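Local coordinates for protein sialyltransferase 0160 (Photobacterium damselae, PDB 4R84) that probably transfers sialic acid from CMP-sialic acid to galactose-ended sugars, as a glycosyltransferase of the GT-B structural group, at residues Arg296-Asp301 with Leu489-Val494; Met320-Phe325 with Val435-Asp440; Leu356-Phe361 with Asp401-Gly406. One frame throughout, in Å; residues are numbered along the deposited sequence.

Interaction 1 of 3, residues Arg296-Asp301 with Leu489-Val494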
loop_
_atom_site.group_PDB
_atom_site.type_symbol
_atom_site.label_atom_id
_atom_site.label_comp_id
_atom_site.label_asym_id
_atom_site.label_seq_id
_atom_site.Cartn_x
_atom_site.Cartn_y
_atom_site.Cartn_z
ATOM N N ARG A 296 1.834 -12.567 0.733
ATOM C CA ARG A 296 1.438 -13.963 0.543
ATOM C C ARG A 296 0.567 -14.453 1.703
ATOM O O ARG A 296 1.058 -15.074 2.649
ATOM C CB ARG A 296 2.676 -14.863 0.384
ATOM C CG ARG A 296 3.382 -14.717 -0.949
ATOM C CD ARG A 296 2.546 -15.266 -2.101
ATOM N NE ARG A 296 2.272 -16.691 -1.964
ATOM C CZ ARG A 296 3.036 -17.646 -2.492
ATOM N NH1 ARG A 296 4.112 -17.310 -3.192
ATOM N NH2 ARG A 296 2.725 -18.927 -2.325
ATOM N N GLU A 297 -0.733 -14.161 1.631
ATOM C CA GLU A 297 -1.656 -14.527 2.696
ATOM C C GLU A 297 -1.706 -16.037 2.874
ATOM O O GLU A 297 -1.941 -16.535 3.972
ATOM C CB GLU A 297 -3.069 -13.985 2.429
ATOM C CG GLU A 297 -4.009 -14.241 3.603
ATOM C CD GLU A 297 -5.476 -13.986 3.276
ATOM O OE1 GLU A 297 -5.796 -13.733 2.096
ATOM O OE2 GLU A 297 -6.311 -14.050 4.202
ATOM N N ASP A 298 -1.469 -16.768 1.790
ATOM C CA ASP A 298 -1.535 -18.220 1.858
ATOM C C ASP A 298 -0.428 -18.830 2.719
ATOM O O ASP A 298 -0.510 -20.005 3.058
ATOM C CB ASP A 298 -1.497 -18.820 0.450
ATOM C CG ASP A 298 -0.263 -18.415 -0.329
ATOM O OD1 ASP A 298 0.216 -17.278 -0.150
ATOM O OD2 ASP A 298 0.217 -19.234 -1.138
ATOM N N TYR A 299 0.571 -18.040 3.116
ATOM C CA TYR A 299 1.581 -18.542 4.034
ATOM C C TYR A 299 0.901 -19.018 5.315
ATOM O O TYR A 299 1.316 -20.008 5.908
ATOM C CB TYR A 299 2.651 -17.479 4.341
ATOM C CG TYR A 299 3.799 -18.015 5.161
ATOM C CD1 TYR A 299 4.444 -19.189 4.784
ATOM C CD2 TYR A 299 4.272 -17.341 6.280
ATOM C CE1 TYR A 299 5.497 -19.693 5.516
ATOM C CE2 TYR A 299 5.334 -17.832 7.012
ATOM C CZ TYR A 299 5.941 -19.017 6.627
ATOM O OH TYR A 299 6.992 -19.546 7.342
ATOM N N LEU A 300 -0.176 -18.342 5.714
ATOM C CA LEU A 300 -0.906 -18.721 6.917
ATOM C C LEU A 300 -1.656 -20.049 6.734
ATOM O O LEU A 300 -2.081 -20.662 7.715
ATOM C CB LEU A 300 -1.901 -17.627 7.316
ATOM C CG LEU A 300 -1.286 -16.265 7.616
ATOM C CD1 LEU A 300 -2.412 -15.252 7.886
ATOM C CD2 LEU A 300 -0.322 -16.345 8.782
ATOM N N ASP A 301 -1.836 -20.459 5.476
ATOM C CA ASP A 301 -2.473 -21.737 5.136
ATOM C C ASP A 301 -1.446 -22.856 5.005
ATOM O O ASP A 301 -1.603 -23.926 5.596
ATOM C CB ASP A 301 -3.255 -21.636 3.820
ATOM C CG ASP A 301 -4.426 -20.676 3.898
ATOM O OD1 ASP A 301 -5.102 -20.644 4.946
ATOM O OD2 ASP A 301 -4.670 -19.958 2.904
ATOM N N LEU A 489 10.839 -21.903 -0.111
ATOM C CA LEU A 489 10.538 -23.285 -0.478
ATOM C C LEU A 489 9.102 -23.661 -0.110
ATOM O O LEU A 489 8.388 -24.234 -0.923
ATOM C CB LEU A 489 11.536 -24.246 0.179
ATOM C CG LEU A 489 12.975 -24.229 -0.368
ATOM C CD1 LEU A 489 13.913 -25.006 0.540
ATOM C CD2 LEU A 489 13.059 -24.781 -1.785
ATOM N N THR A 490 8.688 -23.339 1.113
ATOM C CA THR A 490 7.324 -23.621 1.593
ATOM C C THR A 490 6.264 -22.922 0.734
ATOM O O THR A 490 5.181 -23.468 0.475
ATOM C CB THR A 490 7.163 -23.193 3.068
ATOM O OG1 THR A 490 8.043 -23.978 3.881
ATOM C CG2 THR A 490 5.732 -23.394 3.561
ATOM N N LEU A 491 6.584 -21.706 0.313
ATOM C CA LEU A 491 5.698 -20.908 -0.530
ATOM C C LEU A 491 5.769 -21.295 -2.009
ATOM O O LEU A 491 4.998 -20.796 -2.816
ATOM C CB LEU A 491 6.021 -19.419 -0.362
ATOM C CG LEU A 491 5.589 -18.779 0.957
ATOM C CD1 LEU A 491 6.155 -17.360 1.057
ATOM C CD2 LEU A 491 4.074 -18.771 1.070
ATOM N N GLY A 492 6.707 -22.165 -2.381
ATOM C CA GLY A 492 6.788 -22.599 -3.765
ATOM C C GLY A 492 7.390 -21.571 -4.711
ATOM O O GLY A 492 7.271 -21.682 -5.936
ATOM N N ILE A 493 8.085 -20.594 -4.150
ATOM C CA ILE A 493 8.690 -19.559 -4.969
ATOM C C ILE A 493 9.859 -20.157 -5.711
ATOM O O ILE A 493 10.063 -19.897 -6.895
ATOM C CB ILE A 493 9.161 -18.369 -4.126
ATOM C CG1 ILE A 493 7.958 -17.741 -3.416
ATOM C CG2 ILE A 493 9.886 -17.351 -5.007
ATOM C CD1 ILE A 493 8.326 -16.649 -2.434
ATOM N N VAL A 494 10.617 -20.972 -4.995
ATOM C CA VAL A 494 11.719 -21.711 -5.589
ATOM C C VAL A 494 11.697 -23.159 -5.116
ATOM O O VAL A 494 11.102 -23.486 -4.086
ATOM C CB VAL A 494 13.087 -21.103 -5.221
ATOM C CG1 VAL A 494 13.267 -19.746 -5.843
ATOM C CG2 VAL A 494 13.234 -21.026 -3.726
HETATM O O HOH W 1 4.831 -19.274 -5.440
#

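Interaction 2 of 3, residues Met320-Phe325 with Val435-Asp440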
loop_
_atom_site.group_PDB
_atom_site.type_symbol
_atom_site.label_atom_id
_atom_site.label_comp_id
_atom_site.label_asym_id
_atom_site.label_seq_id
_atom_site.Cartn_x
_atom_site.Cartn_y
_atom_site.Cartn_z
ATOM N N MET A 320 -2.775 -8.967 -0.355
ATOM C CA MET A 320 -2.409 -7.756 -1.072
ATOM C C MET A 320 -2.703 -7.947 -2.556
ATOM O O MET A 320 -2.320 -8.963 -3.141
ATOM C CB MET A 320 -0.932 -7.449 -0.832
ATOM C CG MET A 320 -0.503 -6.044 -1.079
ATOM S SD MET A 320 1.264 -5.878 -0.753
ATOM C CE MET A 320 1.331 -5.989 1.038
ATOM N N PRO A 321 -3.433 -7.007 -3.165
ATOM C CA PRO A 321 -3.809 -7.123 -4.574
ATOM C C PRO A 321 -2.685 -6.686 -5.498
ATOM O O PRO A 321 -1.925 -5.786 -5.144
ATOM C CB PRO A 321 -5.007 -6.185 -4.691
ATOM C CG PRO A 321 -4.737 -5.121 -3.672
ATOM C CD PRO A 321 -4.018 -5.806 -2.531
ATOM N N TRP A 322 -2.568 -7.318 -6.665
ATOM C CA TRP A 322 -1.510 -6.945 -7.600
ATOM C C TRP A 322 -2.051 -6.269 -8.842
ATOM O O TRP A 322 -1.286 -5.820 -9.692
ATOM C CB TRP A 322 -0.689 -8.169 -8.017
ATOM C CG TRP A 322 -0.219 -9.000 -6.870
ATOM C CD1 TRP A 322 -0.391 -10.339 -6.708
ATOM C CD2 TRP A 322 0.471 -8.539 -5.700
ATOM N NE1 TRP A 322 0.172 -10.750 -5.525
ATOM C CE2 TRP A 322 0.703 -9.663 -4.885
ATOM C CE3 TRP A 322 0.919 -7.286 -5.265
ATOM C CZ2 TRP A 322 1.368 -9.575 -3.667
ATOM C CZ3 TRP A 322 1.577 -7.201 -4.061
ATOM C CH2 TRP A 322 1.795 -8.337 -3.272
ATOM N N ASP A 323 -3.369 -6.186 -8.948
ATOM C CA ASP A 323 -3.973 -5.773 -10.207
ATOM C C ASP A 323 -4.735 -4.454 -10.146
ATOM O O ASP A 323 -5.510 -4.142 -11.048
ATOM C CB ASP A 323 -4.907 -6.876 -10.705
ATOM C CG ASP A 323 -6.028 -7.165 -9.732
ATOM O OD1 ASP A 323 -5.930 -6.728 -8.564
ATOM O OD2 ASP A 323 -7.007 -7.831 -10.132
ATOM N N GLU A 324 -4.511 -3.661 -9.111
ATOM C CA GLU A 324 -5.306 -2.443 -8.975
ATOM C C GLU A 324 -4.887 -1.346 -9.962
ATOM O O GLU A 324 -5.708 -0.521 -10.374
ATOM C CB GLU A 324 -5.230 -1.932 -7.537
ATOM C CG GLU A 324 -6.072 -2.759 -6.582
ATOM C CD GLU A 324 -6.160 -2.155 -5.193
ATOM O OE1 GLU A 324 -5.346 -1.264 -4.871
ATOM O OE2 GLU A 324 -7.051 -2.571 -4.427
ATOM N N PHE A 325 -3.607 -1.330 -10.326
ATOM C CA PHE A 325 -3.097 -0.353 -11.285
ATOM C C PHE A 325 -3.866 -0.400 -12.601
ATOM O O PHE A 325 -4.241 0.633 -13.155
ATOM C CB PHE A 325 -1.602 -0.600 -11.537
ATOM C CG PHE A 325 -1.005 0.271 -12.609
ATOM C CD1 PHE A 325 -0.567 1.550 -12.323
ATOM C CD2 PHE A 325 -0.839 -0.213 -13.896
ATOM C CE1 PHE A 325 0.010 2.335 -13.312
ATOM C CE2 PHE A 325 -0.259 0.571 -14.894
ATOM C CZ PHE A 325 0.161 1.838 -14.603
ATOM N N VAL A 435 7.620 -2.092 -8.525
ATOM C CA VAL A 435 6.822 -1.337 -9.497
ATOM C C VAL A 435 6.463 -2.217 -10.710
ATOM O O VAL A 435 5.352 -2.145 -11.228
ATOM C CB VAL A 435 7.556 -0.054 -9.976
ATOM C CG1 VAL A 435 6.904 0.532 -11.226
ATOM C CG2 VAL A 435 7.592 0.997 -8.862
ATOM N N LEU A 436 7.386 -3.075 -11.146
ATOM C CA LEU A 436 7.105 -3.940 -12.296
ATOM C C LEU A 436 5.936 -4.908 -12.064
ATOM O O LEU A 436 5.073 -5.072 -12.924
ATOM C CB LEU A 436 8.363 -4.733 -12.693
ATOM C CG LEU A 436 9.583 -3.905 -13.101
ATOM C CD1 LEU A 436 10.747 -4.809 -13.529
ATOM C CD2 LEU A 436 9.236 -2.920 -14.207
ATOM N N MET A 437 5.912 -5.575 -10.917
ATOM C CA MET A 437 4.826 -6.498 -10.640
ATOM C C MET A 437 3.501 -5.730 -10.525
ATOM O O MET A 437 2.458 -6.213 -10.957
ATOM C CB MET A 437 5.136 -7.296 -9.372
ATOM C CG MET A 437 3.996 -8.059 -8.805
ATOM S SD MET A 437 3.192 -6.988 -7.617
ATOM C CE MET A 437 4.558 -6.385 -6.637
ATOM N N MET A 438 3.540 -4.541 -9.936
ATOM C CA MET A 438 2.345 -3.705 -9.735
ATOM C C MET A 438 1.726 -3.233 -11.045
ATOM O O MET A 438 0.517 -3.044 -11.149
ATOM C CB MET A 438 2.684 -2.474 -8.885
ATOM C CG MET A 438 3.014 -2.750 -7.425
ATOM S SD MET A 438 1.612 -3.321 -6.441
ATOM C CE MET A 438 0.527 -1.888 -6.460
ATOM N N THR A 439 2.573 -3.003 -12.041
ATOM C CA THR A 439 2.115 -2.424 -13.298
ATOM C C THR A 439 2.018 -3.464 -14.405
ATOM O O THR A 439 1.881 -3.115 -15.590
ATOM C CB THR A 439 3.050 -1.284 -13.758
ATOM O OG1 THR A 439 4.387 -1.795 -13.904
ATOM C CG2 THR A 439 3.059 -0.141 -12.741
ATOM N N ASP A 440 2.067 -4.733 -13.998
ATOM C CA ASP A 440 1.957 -5.882 -14.898
ATOM C C ASP A 440 3.053 -5.849 -15.947
ATOM O O ASP A 440 2.817 -6.156 -17.115
ATOM C CB ASP A 440 0.576 -5.924 -15.561
ATOM C CG ASP A 440 0.230 -7.299 -16.105
ATOM O OD1 ASP A 440 0.892 -8.284 -15.706
ATOM O OD2 ASP A 440 -0.708 -7.398 -16.923
HETATM O O HOH W 2 -1.323 -2.800 -9.093
#

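Interaction 3 of 3, residues Leu356-Phe361 with Asp401-Gly406. With CA (calcium ion), chain F; CSF (cytidine-5'-monophosphate-3-fluoro-N-acetyl-neuraminic acid), chain E.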
loop_
_atom_site.group_PDB
_atom_site.type_symbol
_atom_site.label_atom_id
_atom_site.label_comp_id
_atom_site.label_asym_id
_atom_site.label_seq_id
_atom_site.Cartn_x
_atom_site.Cartn_y
_atom_site.Cartn_z
ATOM N N LEU A 356 12.674 -12.301 -29.109
ATOM C CA LEU A 356 12.975 -13.227 -28.017
ATOM C C LEU A 356 12.221 -12.890 -26.735
ATOM O O LEU A 356 11.910 -11.735 -26.486
ATOM C CB LEU A 356 14.471 -13.253 -27.704
ATOM C CG LEU A 356 15.384 -13.921 -28.734
ATOM C CD1 LEU A 356 16.823 -13.929 -28.206
ATOM C CD2 LEU A 356 14.886 -15.325 -29.008
ATOM N N PRO A 357 11.930 -13.914 -25.914
ATOM C CA PRO A 357 11.378 -13.655 -24.584
ATOM C C PRO A 357 12.385 -12.886 -23.752
ATOM O O PRO A 357 13.582 -12.863 -24.062
ATOM C CB PRO A 357 11.132 -15.052 -24.013
ATOM C CG PRO A 357 12.070 -15.950 -24.790
ATOM C CD PRO A 357 12.140 -15.356 -26.163
ATOM N N ASN A 358 11.897 -12.258 -22.693
ATOM C CA ASN A 358 12.686 -11.287 -21.951
ATOM C C ASN A 358 13.122 -11.763 -20.564
ATOM O O ASN A 358 12.335 -12.325 -19.804
ATOM C CB ASN A 358 11.870 -9.989 -21.870
ATOM C CG ASN A 358 11.431 -9.519 -23.256
ATOM O OD1 ASN A 358 12.273 -9.333 -24.134
ATOM N ND2 ASN A 358 10.118 -9.395 -23.476
ATOM N N PHE A 359 14.401 -11.536 -20.265
ATOM C CA PHE A 359 15.021 -11.933 -19.009
ATOM C C PHE A 359 15.544 -10.719 -18.291
ATOM O O PHE A 359 16.299 -9.952 -18.871
ATOM C CB PHE A 359 16.167 -12.936 -19.280
ATOM C CG PHE A 359 17.229 -13.020 -18.192
ATOM C CD1 PHE A 359 16.910 -13.360 -16.881
ATOM C CD2 PHE A 359 18.570 -12.813 -18.510
ATOM C CE1 PHE A 359 17.903 -13.467 -15.897
ATOM C CE2 PHE A 359 19.577 -12.921 -17.531
ATOM C CZ PHE A 359 19.240 -13.241 -16.221
ATOM N N ILE A 360 15.122 -10.528 -17.042
ATOM C CA ILE A 360 15.725 -9.504 -16.208
ATOM C C ILE A 360 16.661 -10.115 -15.189
ATOM O O ILE A 360 16.255 -10.958 -14.385
ATOM C CB ILE A 360 14.673 -8.680 -15.439
ATOM C CG1 ILE A 360 13.810 -7.885 -16.399
ATOM C CG2 ILE A 360 15.377 -7.751 -14.462
ATOM C CD1 ILE A 360 12.700 -7.106 -15.675
ATOM N N PHE A 361 17.911 -9.665 -15.208
ATOM C CA PHE A 361 18.848 -9.991 -14.147
ATOM C C PHE A 361 18.744 -8.943 -13.042
ATOM O O PHE A 361 18.877 -7.749 -13.311
ATOM C CB PHE A 361 20.287 -10.049 -14.672
ATOM C CG PHE A 361 21.315 -10.250 -13.590
ATOM C CD1 PHE A 361 21.579 -11.515 -13.106
ATOM C CD2 PHE A 361 22.017 -9.175 -13.058
ATOM C CE1 PHE A 361 22.526 -11.710 -12.107
ATOM C CE2 PHE A 361 22.963 -9.366 -12.051
ATOM C CZ PHE A 361 23.211 -10.638 -11.580
ATOM N N ASP A 401 16.277 -12.224 -24.569
ATOM C CA ASP A 401 16.821 -10.873 -24.589
ATOM C C ASP A 401 17.190 -10.454 -23.169
ATOM O O ASP A 401 16.409 -10.673 -22.232
ATOM C CB ASP A 401 15.816 -9.883 -25.174
ATOM C CG ASP A 401 15.506 -10.154 -26.621
ATOM O OD1 ASP A 401 16.438 -10.552 -27.367
ATOM O OD2 ASP A 401 14.342 -9.942 -27.019
ATOM N N LEU A 402 18.366 -9.850 -23.010
ATOM C CA LEU A 402 18.875 -9.477 -21.690
ATOM C C LEU A 402 18.491 -8.062 -21.279
ATOM O O LEU A 402 18.631 -7.104 -22.042
ATOM C CB LEU A 402 20.402 -9.630 -21.594
ATOM C CG LEU A 402 21.056 -11.024 -21.525
ATOM C CD1 LEU A 402 20.502 -12.039 -22.507
ATOM C CD2 LEU A 402 22.563 -10.880 -21.681
ATOM N N PHE A 403 17.982 -7.979 -20.058
ATOM C CA PHE A 403 17.643 -6.732 -19.388
ATOM C C PHE A 403 18.313 -6.736 -18.021
ATOM O O PHE A 403 18.467 -7.792 -17.396
ATOM C CB PHE A 403 16.131 -6.581 -19.231
ATOM C CG PHE A 403 15.404 -6.357 -20.525
ATOM C CD1 PHE A 403 15.141 -7.413 -21.394
ATOM C CD2 PHE A 403 14.959 -5.088 -20.863
ATOM C CE1 PHE A 403 14.464 -7.198 -22.588
ATOM C CE2 PHE A 403 14.285 -4.870 -22.054
ATOM C CZ PHE A 403 14.042 -5.920 -22.916
ATOM N N PHE A 404 18.701 -5.560 -17.556
ATOM C CA PHE A 404 19.386 -5.432 -16.282
ATOM C C PHE A 404 18.609 -4.535 -15.352
ATOM O O PHE A 404 18.307 -3.393 -15.699
ATOM C CB PHE A 404 20.798 -4.864 -16.497
ATOM C CG PHE A 404 21.567 -4.622 -15.223
ATOM C CD1 PHE A 404 21.771 -5.648 -14.317
ATOM C CD2 PHE A 404 22.157 -3.385 -14.972
ATOM C CE1 PHE A 404 22.500 -5.441 -13.153
ATOM C CE2 PHE A 404 22.895 -3.166 -13.814
ATOM C CZ PHE A 404 23.071 -4.194 -12.893
ATOM N N LYS A 405 18.266 -5.038 -14.168
ATOM C CA LYS A 405 17.713 -4.152 -13.137
ATOM C C LYS A 405 18.717 -4.085 -12.002
ATOM O O LYS A 405 18.797 -4.991 -11.160
ATOM C CB LYS A 405 16.341 -4.627 -12.644
ATOM C CG LYS A 405 15.762 -3.755 -11.506
ATOM C CD LYS A 405 15.923 -2.294 -11.856
ATOM C CE LYS A 405 15.323 -1.379 -10.803
ATOM N NZ LYS A 405 16.009 -1.306 -9.476
ATOM N N GLY A 406 19.529 -3.033 -12.023
ATOM C CA GLY A 406 20.544 -2.873 -11.013
ATOM C C GLY A 406 19.960 -2.490 -9.671
ATOM O O GLY A 406 18.837 -1.957 -9.582
HETATM CA CA CA F . 12.051 -9.386 -26.569
HETATM C C5A CSF E . 19.260 -7.018 3.252
HETATM C C4A CSF E . 18.291 -5.857 3.433
HETATM C C2A CSF E . 18.933 -5.042 1.124
HETATM O O6A CSF E . 19.781 -6.203 1.044
HETATM C C6A CSF E . 19.334 -7.345 1.766
HETATM C C3A CSF E . 18.724 -4.647 2.597
HETATM O O4A CSF E . 18.242 -5.511 4.824
HETATM N N5A CSF E . 18.778 -8.170 3.980
HETATM C C7A CSF E . 20.346 -8.450 1.533
HETATM C C8A CSF E . 20.417 -8.793 0.056
HETATM C C9A CSF E . 21.271 -10.037 -0.156
HETATM O O9A CSF E . 21.266 -10.329 -1.554
HETATM O O8A CSF E . 19.092 -9.071 -0.396
HETATM O O7A CSF E . 21.636 -8.006 1.957
HETATM C C1A CSF E . 19.600 -3.902 0.383
HETATM O OBA CSF E . 18.974 -2.833 0.244
HETATM O OAA CSF E . 20.764 -4.047 -0.060
HETATM O O1A CSF E . 17.637 -5.245 0.557
HETATM O O2A CSF E . 16.025 -6.777 -0.565
HETATM N N1 CSF E . 15.996 -3.474 -5.492
HETATM C C2 CSF E . 15.736 -3.258 -6.854
HETATM N N3 CSF E . 16.483 -3.888 -7.789
HETATM C C4 CSF E . 17.467 -4.726 -7.398
HETATM C C5 CSF E . 17.742 -4.937 -6.047
HETATM C C6 CSF E . 16.981 -4.279 -5.086
HETATM C "C3'" CSF E . 14.069 -4.105 -2.981
HETATM C "C2'" CSF E . 13.839 -3.368 -4.274
HETATM C "C1'" CSF E . 15.186 -2.726 -4.516
HETATM O "O4'" CSF E . 15.861 -2.666 -3.257
HETATM C "C4'" CSF E . 14.982 -3.153 -2.244
HETATM P PA CSF E . 17.244 -5.938 -0.853
HETATM O "O5'" CSF E . 16.669 -4.763 -1.753
HETATM C "C5'" CSF E . 15.792 -3.820 -1.154
HETATM O "O3'" CSF E . 12.847 -4.379 -2.308
HETATM O "O2'" CSF E . 12.900 -2.301 -4.079
HETATM N N4 CSF E . 18.217 -5.358 -8.334
HETATM O O2 CSF E . 14.807 -2.475 -7.186
HETATM O O3A CSF E . 18.430 -6.517 -1.576
HETATM C C10 CSF E . 19.530 -8.854 4.848
HETATM O O10 CSF E . 20.658 -8.503 5.163
HETATM C C11 CSF E . 18.901 -10.103 5.399
HETATM F F3A CSF E . 19.906 -4.134 3.078
HETATM O O HOH W 3 9.834 -10.100 -26.534
HETATM O O HOH W 4 13.483 -7.214 -26.630
#

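Interaction 1 of 3, residues Arg296-Asp301 with Leu489-Val494
Arg296 and Leu491 supply the polar link of this contact. Arg296 NH2 donates to Leu491 O at 3.0 Å, with an N-H...O angle of 154°. The bond lies in the carbonyl plane, on a lone pair of the oxygen, and the acceptor is tilted somewhat from the guanidinium plane. A water bridges the same two groups: it accepts from Arg296 NH1 and donates to Leu491 O, so the carbonyl oxygen receives two bonds.

Within the 296-301 segment, Asp298 fixes the guanidinium. The grip is side-on and two-pronged. Arg296 NE gives to Asp298 OD1 at 2.8 Å, and Arg296 NH2 gives to Asp298 OD2, also at 2.8 Å. Both carboxylate oxygens use their syn lone pairs, and both lie close to the guanidinium plane. The arginine chain is bent at chi2 (-69°) and chi3 (-61°), which folds the group back toward Asp298. The carboxylate probably offsets much of the arginine charge, and it holds the guanidinium plane in place while NH2 also serves the carbonyl.

The carbonyl sits at the C-terminal end of helix 483-490, where Gly492, with positive phi, closes a Schellman motif. On the other segment, a type I beta turn from Arg296 to Tyr299 leads into helix 299-302. The contact thus joins a helix end to a turn that follows strand 290-294 of the large mixed sheet.

Carbon packing accounts for the other contacts. Leu491 CD2 lies over one face of the guanidinium, offset toward its rim, 3.7 Å from Arg296 NH2. The same methyl is 3.8 Å from Tyr299 CD1, with the two side chains crossing at about a right angle. Thr490 CG2 meets the edge of the tyrosine ring, 4.2 Å from Tyr299 CE1. Helix 237-246 also touches Tyr299, through Leu243 and Tyr244.

Interaction 2 of 3, residues Met320-Phe325 with Val435-Asp440
A Met-aromatic contact and a water bridge join the C-terminal end of helix 434-438 to the loop running from strand 317-319 into helix 324-327. Met437 SD is 3.3 Å from Trp322 CE3, a short contact. It approaches the six-membered ring obliquely, 41° off the ring normal. The Met437 chain has CG anti to the backbone N and bends at chi2 and chi3, which brings the sulfur and CE close to CE3 and CZ3 of the indole. In the conformer given, one of two, Met438 SD lies at the edge of the same ring; this contact is less certain.

Phe325 packs on Thr439. Thr439 CG2 stands 3.8 Å from the centroid of the Phe325 ring and only 3° off the normal, a CH-pi contact centred on the face. Thr439 OG1 donates to Val435 O at 2.9 Å, which holds chi1 (58°) and so keeps CG2 over the ring. Thr439 N bonds to the same oxygen from the other face of the carbonyl plane.

A water links the backbones. It donates to Met438 O at 2.8 Å, accepts from Phe325 N and donates weakly to Trp322 O. Phe336 and Leu337 of helix 330-340 also pack on Phe325. The contact ties the loop after strand 317-319 of the mixed sheet to helix 434-438, consistent with the interface between the two Rossmann-like domains of a GT-B enzyme.

Interaction 3 of 3, residues Leu356-Phe361 with Asp401-Gly406
Strands 358-362 and 401-405 are neighbours in the parallel sheet of a Rossmann-type domain, joined through helix 373-388 as a beta-alpha-beta unit. Five backbone hydrogen bonds pair them. They run from Asp401 N to Pro357 O (2.8 Å) through Phe359 and Phe403 to Lys405 N and Phe361 O. The strand directions differ by 30°, the usual twist of such a sheet.

A calcium ion binds at the N-terminal end of the pair. Leu356 O and Asp401 OD2 each lie 2.4 Å from the calcium, and Asn358 OD1 lies at 2.5 Å. Two waters and the carbonyls of Tyr351 and Ser354 complete the site. Asn358 CG is anti to its carbonyl carbon (chi1 -54°), which brings OD1 to the metal. One of the waters also accepts from Asn358 ND2, so both ends of the amide are held.

Side chains alternate between the two faces of the sheet. Asn358 meets Phe403 with amide and ring planes 85° apart, and its OD1 approaches Phe403 CE1 obliquely. On the same face Ile360 CG1 packs against Phe403 CB. Phe361 and Phe404 lie side by side on the other face, pointing the same way, with Phe361 CD2 3.8 Å from Phe404 CD1. Their rings meet at their edges. Phe361 also packs on helix 373-388.

The C-terminal end of strand 401-405 meets the cytosine of the bound CMP-3-fluoro-N-acetylneuraminic acid. Lys405 NZ donates to its O2 at 2.8 Å, and also to Gly406 O and Ala429 O. The amino nitrogen N4 donates to Lys405 O at 2.9 Å, so one residue reads two positions of the base. Base recognition at the C-terminal end of a parallel sheet is characteristic of the nucleotide-binding Rossmann domain of GT-B glycosyltransferases.

In the fold
Interaction 3 lies within the sheet of the nucleotide-binding domain and touches the ligand directly through Lys405. Interactions 1 and 2 probably both lie where that domain meets the one with strands 290-294 and 317-319. Interaction 2 is the nearer of these to the ligand, with the Met437 side chain about 10 Å from it. In interaction 1 the Ile493 side chain is about 13 Å from the bound CMP-3-fluoro-N-acetylneuraminic acid (CSF). Interactions 2 and 3 touch where Leu436 CD1 meets Ile360 CD1 at 3.7 Å. Their centres are 19 Å apart. Interactions 1 and 2 approach to about 5 Å between nearest atoms without touching; segments 296-301 and 320-325 follow the paired strands 290-294 and 317-319.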